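Local coordinates for beta-hexosaminidase Amuc_2018 (Akkermansia muciniphila, PDB 6JEB), which hydrolyses terminal non-reducing N-acetylhexosamine residues from glycans and chitobiose as a zinc-containing member of glycosyl hydrolase family 20, at residues 197-202 and 212-217; 221-226 and 261-266. All coordinates share one frame; numbering follows the deposited sequence.

Overall arrangement
Both interactions belong to the catalytic domain, a TIM barrel of eight parallel strands, and lie on the same side of the chain's centre, their own centres about 15 Å apart. They follow one another in the chain: interaction 1 closes before interaction 2 opens. Interaction 1 folds the loop after helix 195-200 back onto that helix. Interaction 2 joins a later part of the same loop to helix 262-266, beyond strand 251-253. The two touch where Glu223 lies beside His198 and where Val225 packs on Leu197. The long loop between helices 195-200 and 230-246 is thus packed against two helices, and it carries Cys206 and Cys226 to the zinc site.

Interaction 1 (197-202 and 212-217); sequences LHAAYP and MNVRTT
His198 and Met212 make the aromatic part of this contact. Met212 is modelled in two conformers. In the one described, its terminal methyl sits almost exactly over the centre of the imidazole, with CE 4.0 Å from the centroid of the His198 ring and only 2° off the ring normal. This is a CH-pi contact. In this conformer the sulfur SD is farther up over the same ring and adds at most a distant sulfur-aromatic term. The chain here bends twice, at chi2 (78°) and chi3 (68°), which curls CE back over the ring. Met212 CB meets the ring at another point, 3.8 Å from His198 CD2.

The apolar part centres on Ala199, whose methyl points at the loop. Ala199 CB lies 3.8 Å from Val214 CG2 and 4.4 Å from Met212 CG. The same methyl also rests against the loop backbone, 3.5 Å from Met212 O and 3.6 Å from Val214 N.

Polar contact across the segments is slight. No hydrogen bond joins them, and Ala199 CA makes only a CA-H...O contact of 3.6 Å with Met212 O. The imidazole is held from outside: His198 NE2 is hydrogen-bonded to the backbone N of Lys209, and the ring stacks with Phe205. That bond and that stack probably limit how the ring can turn.

The contact ties the end of helix 195-200 to the loop that leads on to helix 230-246. Gln195, at the start of the first helix, hydrogen-bonds through its side chain to Asn213 O and Arg215 NH1, while Ala199 and Ala200 also rest on Val147 of helix 143-148.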
# COMPACT_ATOMS: atom_id res chain seq x y z
N LEU A 197 2.20 -12.92 17.33
CA LEU A 197 1.43 -12.59 18.52
C LEU A 197 1.23 -13.83 19.41
O LEU A 197 1.29 -13.73 20.64
CB LEU A 197 0.08 -11.98 18.12
CG LEU A 197 -0.83 -11.52 19.27
CD1 LEU A 197 -0.16 -10.45 20.12
CD2 LEU A 197 -2.18 -11.02 18.72
N HIS A 198 1.02 -15.00 18.80
CA HIS A 198 0.86 -16.23 19.58
C HIS A 198 2.15 -16.58 20.31
O HIS A 198 2.11 -17.03 21.46
CB HIS A 198 0.39 -17.37 18.67
CG HIS A 198 -0.09 -18.58 19.41
ND1 HIS A 198 -1.25 -19.25 19.07
CD2 HIS A 198 0.42 -19.26 20.47
CE1 HIS A 198 -1.44 -20.27 19.89
NE2 HIS A 198 -0.43 -20.30 20.75
N ALA A 199 3.30 -16.40 19.65
CA ALA A 199 4.57 -16.67 20.32
C ALA A 199 4.72 -15.83 21.58
O ALA A 199 5.22 -16.33 22.61
CB ALA A 199 5.73 -16.40 19.35
N ALA A 200 4.26 -14.58 21.54
CA ALA A 200 4.38 -13.69 22.69
C ALA A 200 3.27 -13.91 23.71
O ALA A 200 3.53 -13.96 24.92
CB ALA A 200 4.36 -12.23 22.23
N TYR A 201 2.02 -14.03 23.25
CA TYR A 201 0.84 -14.05 24.10
C TYR A 201 -0.06 -15.21 23.69
O TYR A 201 -1.15 -15.02 23.13
CB TYR A 201 0.09 -12.71 24.05
CG TYR A 201 0.89 -11.59 24.68
CD1 TYR A 201 1.04 -11.52 26.06
CD2 TYR A 201 1.54 -10.63 23.90
CE1 TYR A 201 1.80 -10.53 26.65
CE2 TYR A 201 2.30 -9.63 24.49
CZ TYR A 201 2.42 -9.58 25.87
OH TYR A 201 3.18 -8.60 26.46
N PRO A 202 0.37 -16.45 23.97
CA PRO A 202 -0.46 -17.61 23.61
C PRO A 202 -1.83 -17.57 24.25
O PRO A 202 -2.79 -18.13 23.70
CB PRO A 202 0.37 -18.80 24.10
CG PRO A 202 1.24 -18.22 25.18
CD PRO A 202 1.59 -16.85 24.69
N MET A 212 5.18 -22.12 21.05
CA MET A 212 5.13 -21.51 19.72
C MET A 212 6.24 -20.48 19.57
O MET A 212 6.47 -19.67 20.48
CB MET A 212 3.80 -20.79 19.55
CG MET A 212 3.64 -20.10 18.21
SD MET A 212 3.25 -21.29 16.92
CE MET A 212 1.59 -21.77 17.42
N ASN A 213 6.92 -20.51 18.43
CA ASN A 213 7.92 -19.51 18.09
C ASN A 213 7.40 -18.64 16.96
O ASN A 213 6.47 -19.00 16.24
CB ASN A 213 9.23 -20.18 17.66
CG ASN A 213 9.84 -21.00 18.76
OD1 ASN A 213 9.89 -20.58 19.91
ND2 ASN A 213 10.30 -22.20 18.41
N VAL A 214 8.01 -17.46 16.82
CA VAL A 214 7.71 -16.62 15.67
C VAL A 214 8.05 -17.40 14.40
O VAL A 214 9.06 -18.11 14.33
CB VAL A 214 8.48 -15.29 15.78
CG1 VAL A 214 8.23 -14.41 14.54
CG2 VAL A 214 8.08 -14.55 17.06
N ARG A 215 7.20 -17.28 13.39
CA ARG A 215 7.33 -18.12 12.21
C ARG A 215 8.57 -17.73 11.41
O ARG A 215 8.89 -16.55 11.27
CB ARG A 215 6.08 -18.00 11.33
CG ARG A 215 5.86 -19.20 10.43
CD ARG A 215 4.60 -19.03 9.60
NE ARG A 215 4.36 -20.14 8.68
CZ ARG A 215 3.59 -21.19 8.95
NH1 ARG A 215 2.99 -21.29 10.14
NH2 ARG A 215 3.43 -22.14 8.04
N THR A 216 9.26 -18.74 10.87
CA THR A 216 10.47 -18.52 10.08
C THR A 216 10.29 -18.94 8.63
O THR A 216 11.24 -18.85 7.85
CB THR A 216 11.66 -19.27 10.68
OG1 THR A 216 11.43 -20.68 10.59
CG2 THR A 216 11.87 -18.87 12.13
N THR A 217 9.10 -19.39 8.26
CA THR A 217 8.79 -19.84 6.91
C THR A 217 7.51 -19.16 6.46
O THR A 217 6.84 -18.47 7.24
CB THR A 217 8.61 -21.36 6.89
OG1 THR A 217 7.57 -21.73 7.81
CG2 THR A 217 9.90 -22.06 7.28

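Interaction 2 (221-226 and 261-266); sequences SKELVC and TELWEK. With ZN (zinc ion), chain B.
Leu224 CG is anti to its own carbonyl carbon (chi1 -53°), and Trp264 has the same stagger (chi1 -82°), which brings the leucine methyl over the indole. Leu224 CD1 stands 3.6 Å from the centroid of the five-membered ring of Trp264, above its face, in a CH-pi contact. The indole edge is used as well: Trp264 NE1 donates to Val225 O at 2.9 Å, with an N-H...O angle of 159° and the oxygen near the ring plane. Replacing Trp264 with an alanine would probably leave Val225 O without this donor and open a gap over Leu224 CD1. Cys226 SG binds the zinc ion at 2.3 Å, and Cys206, Cys267 and Cys270 complete the site.

Nearer the surface, two lysines share the Glu262 carboxylate in salt bridges. The extended Lys222 brings NZ 2.9 Å from Glu262 OE1, on its syn side. Lys266 NZ meets Glu262 OE2 on the anti side, at 3.1 Å. One water donates to Lys222 O and accepts from Leu263 N at the helix start. Leu263 CD1 packs against the same carbonyl oxygen.

The contact packs the loop before helix 230-246 against helix 262-266. Gln285 and Met286 of helix 282-299 also touch the Trp264 side chain.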
# COMPACT_ATOMS: atom_id res chain seq x y z
N SER A 221 -0.95 -19.95 8.66
CA SER A 221 -1.17 -20.28 10.06
C SER A 221 -2.67 -20.33 10.33
O SER A 221 -3.42 -19.48 9.85
CB SER A 221 -0.53 -19.22 10.95
OG SER A 221 -0.94 -19.39 12.30
N LYS A 222 -3.10 -21.34 11.09
CA LYS A 222 -4.49 -21.47 11.50
C LYS A 222 -4.79 -20.78 12.82
O LYS A 222 -5.94 -20.84 13.29
CB LYS A 222 -4.89 -22.95 11.61
CG LYS A 222 -4.74 -23.74 10.32
CD LYS A 222 -5.07 -25.21 10.54
CE LYS A 222 -4.97 -26.01 9.25
NZ LYS A 222 -5.26 -27.46 9.45
N GLU A 223 -3.81 -20.12 13.44
CA GLU A 223 -3.96 -19.57 14.78
C GLU A 223 -4.76 -18.27 14.73
O GLU A 223 -4.26 -17.24 14.26
CB GLU A 223 -2.59 -19.33 15.40
CG GLU A 223 -1.80 -20.60 15.64
CD GLU A 223 -2.45 -21.49 16.68
OE1 GLU A 223 -3.19 -20.97 17.54
OE2 GLU A 223 -2.22 -22.72 16.64
N LEU A 224 -5.99 -18.29 15.24
CA LEU A 224 -6.82 -17.10 15.32
C LEU A 224 -6.94 -16.67 16.78
O LEU A 224 -7.09 -17.51 17.68
CB LEU A 224 -8.23 -17.37 14.77
CG LEU A 224 -8.35 -17.96 13.36
CD1 LEU A 224 -9.80 -17.92 12.89
CD2 LEU A 224 -7.46 -17.23 12.37
N VAL A 225 -6.89 -15.35 17.02
CA VAL A 225 -7.21 -14.86 18.36
C VAL A 225 -8.63 -15.32 18.73
O VAL A 225 -9.51 -15.46 17.87
CB VAL A 225 -7.06 -13.34 18.49
CG1 VAL A 225 -5.59 -12.94 18.43
CG2 VAL A 225 -7.89 -12.61 17.42
N CYS A 226 -8.84 -15.58 20.02
CA CYS A 226 -10.12 -16.08 20.48
C CYS A 226 -11.01 -14.91 20.89
O CYS A 226 -10.68 -14.21 21.86
CB CYS A 226 -9.93 -17.02 21.66
SG CYS A 226 -11.52 -17.68 22.25
N THR A 261 -11.16 -20.94 9.67
CA THR A 261 -11.85 -20.89 10.96
C THR A 261 -11.88 -22.23 11.69
O THR A 261 -12.60 -22.36 12.68
CB THR A 261 -13.27 -20.35 10.78
OG1 THR A 261 -13.92 -21.08 9.74
CG2 THR A 261 -13.23 -18.86 10.42
N GLU A 262 -11.09 -23.21 11.24
CA GLU A 262 -11.05 -24.53 11.86
C GLU A 262 -10.90 -24.46 13.38
O GLU A 262 -11.60 -25.16 14.12
CB GLU A 262 -9.90 -25.33 11.26
CG GLU A 262 -9.62 -26.65 11.95
CD GLU A 262 -8.36 -27.32 11.44
OE1 GLU A 262 -7.94 -27.01 10.31
OE2 GLU A 262 -7.79 -28.14 12.18
N LEU A 263 -9.99 -23.62 13.87
CA LEU A 263 -9.75 -23.59 15.32
C LEU A 263 -10.88 -22.90 16.08
O LEU A 263 -11.16 -23.27 17.22
CB LEU A 263 -8.38 -23.00 15.65
CG LEU A 263 -7.18 -23.82 15.14
CD1 LEU A 263 -5.86 -23.28 15.71
CD2 LEU A 263 -7.35 -25.30 15.46
N TRP A 264 -11.51 -21.88 15.47
CA TRP A 264 -12.73 -21.32 16.07
C TRP A 264 -13.82 -22.38 16.17
O TRP A 264 -14.54 -22.46 17.17
CB TRP A 264 -13.24 -20.15 15.24
CG TRP A 264 -12.57 -18.84 15.53
CD1 TRP A 264 -11.53 -18.60 16.40
CD2 TRP A 264 -12.91 -17.57 14.96
NE1 TRP A 264 -11.20 -17.26 16.38
CE2 TRP A 264 -12.04 -16.61 15.51
CE3 TRP A 264 -13.87 -17.15 14.03
CZ2 TRP A 264 -12.09 -15.26 15.17
CZ3 TRP A 264 -13.93 -15.81 13.69
CH2 TRP A 264 -13.04 -14.88 14.25
N GLU A 265 -13.97 -23.20 15.12
CA GLU A 265 -14.99 -24.24 15.15
C GLU A 265 -14.76 -25.19 16.32
O GLU A 265 -15.71 -25.60 17.00
CB GLU A 265 -15.03 -25.02 13.83
CG GLU A 265 -16.26 -25.92 13.67
CD GLU A 265 -16.15 -27.21 14.46
OE1 GLU A 265 -15.03 -27.75 14.58
OE2 GLU A 265 -17.19 -27.68 14.97
N LYS A 266 -13.49 -25.55 16.58
CA LYS A 266 -13.15 -26.53 17.60
C LYS A 266 -13.03 -25.94 18.99
O LYS A 266 -13.12 -26.69 19.97
CB LYS A 266 -11.81 -27.19 17.26
CG LYS A 266 -11.86 -28.09 16.04
CD LYS A 266 -10.50 -28.67 15.72
CE LYS A 266 -10.59 -29.57 14.50
NZ LYS A 266 -9.27 -30.13 14.11
ZN ZN B . -11.91 -19.48 20.80
O HOH W 1 -8.37 -21.76 12.43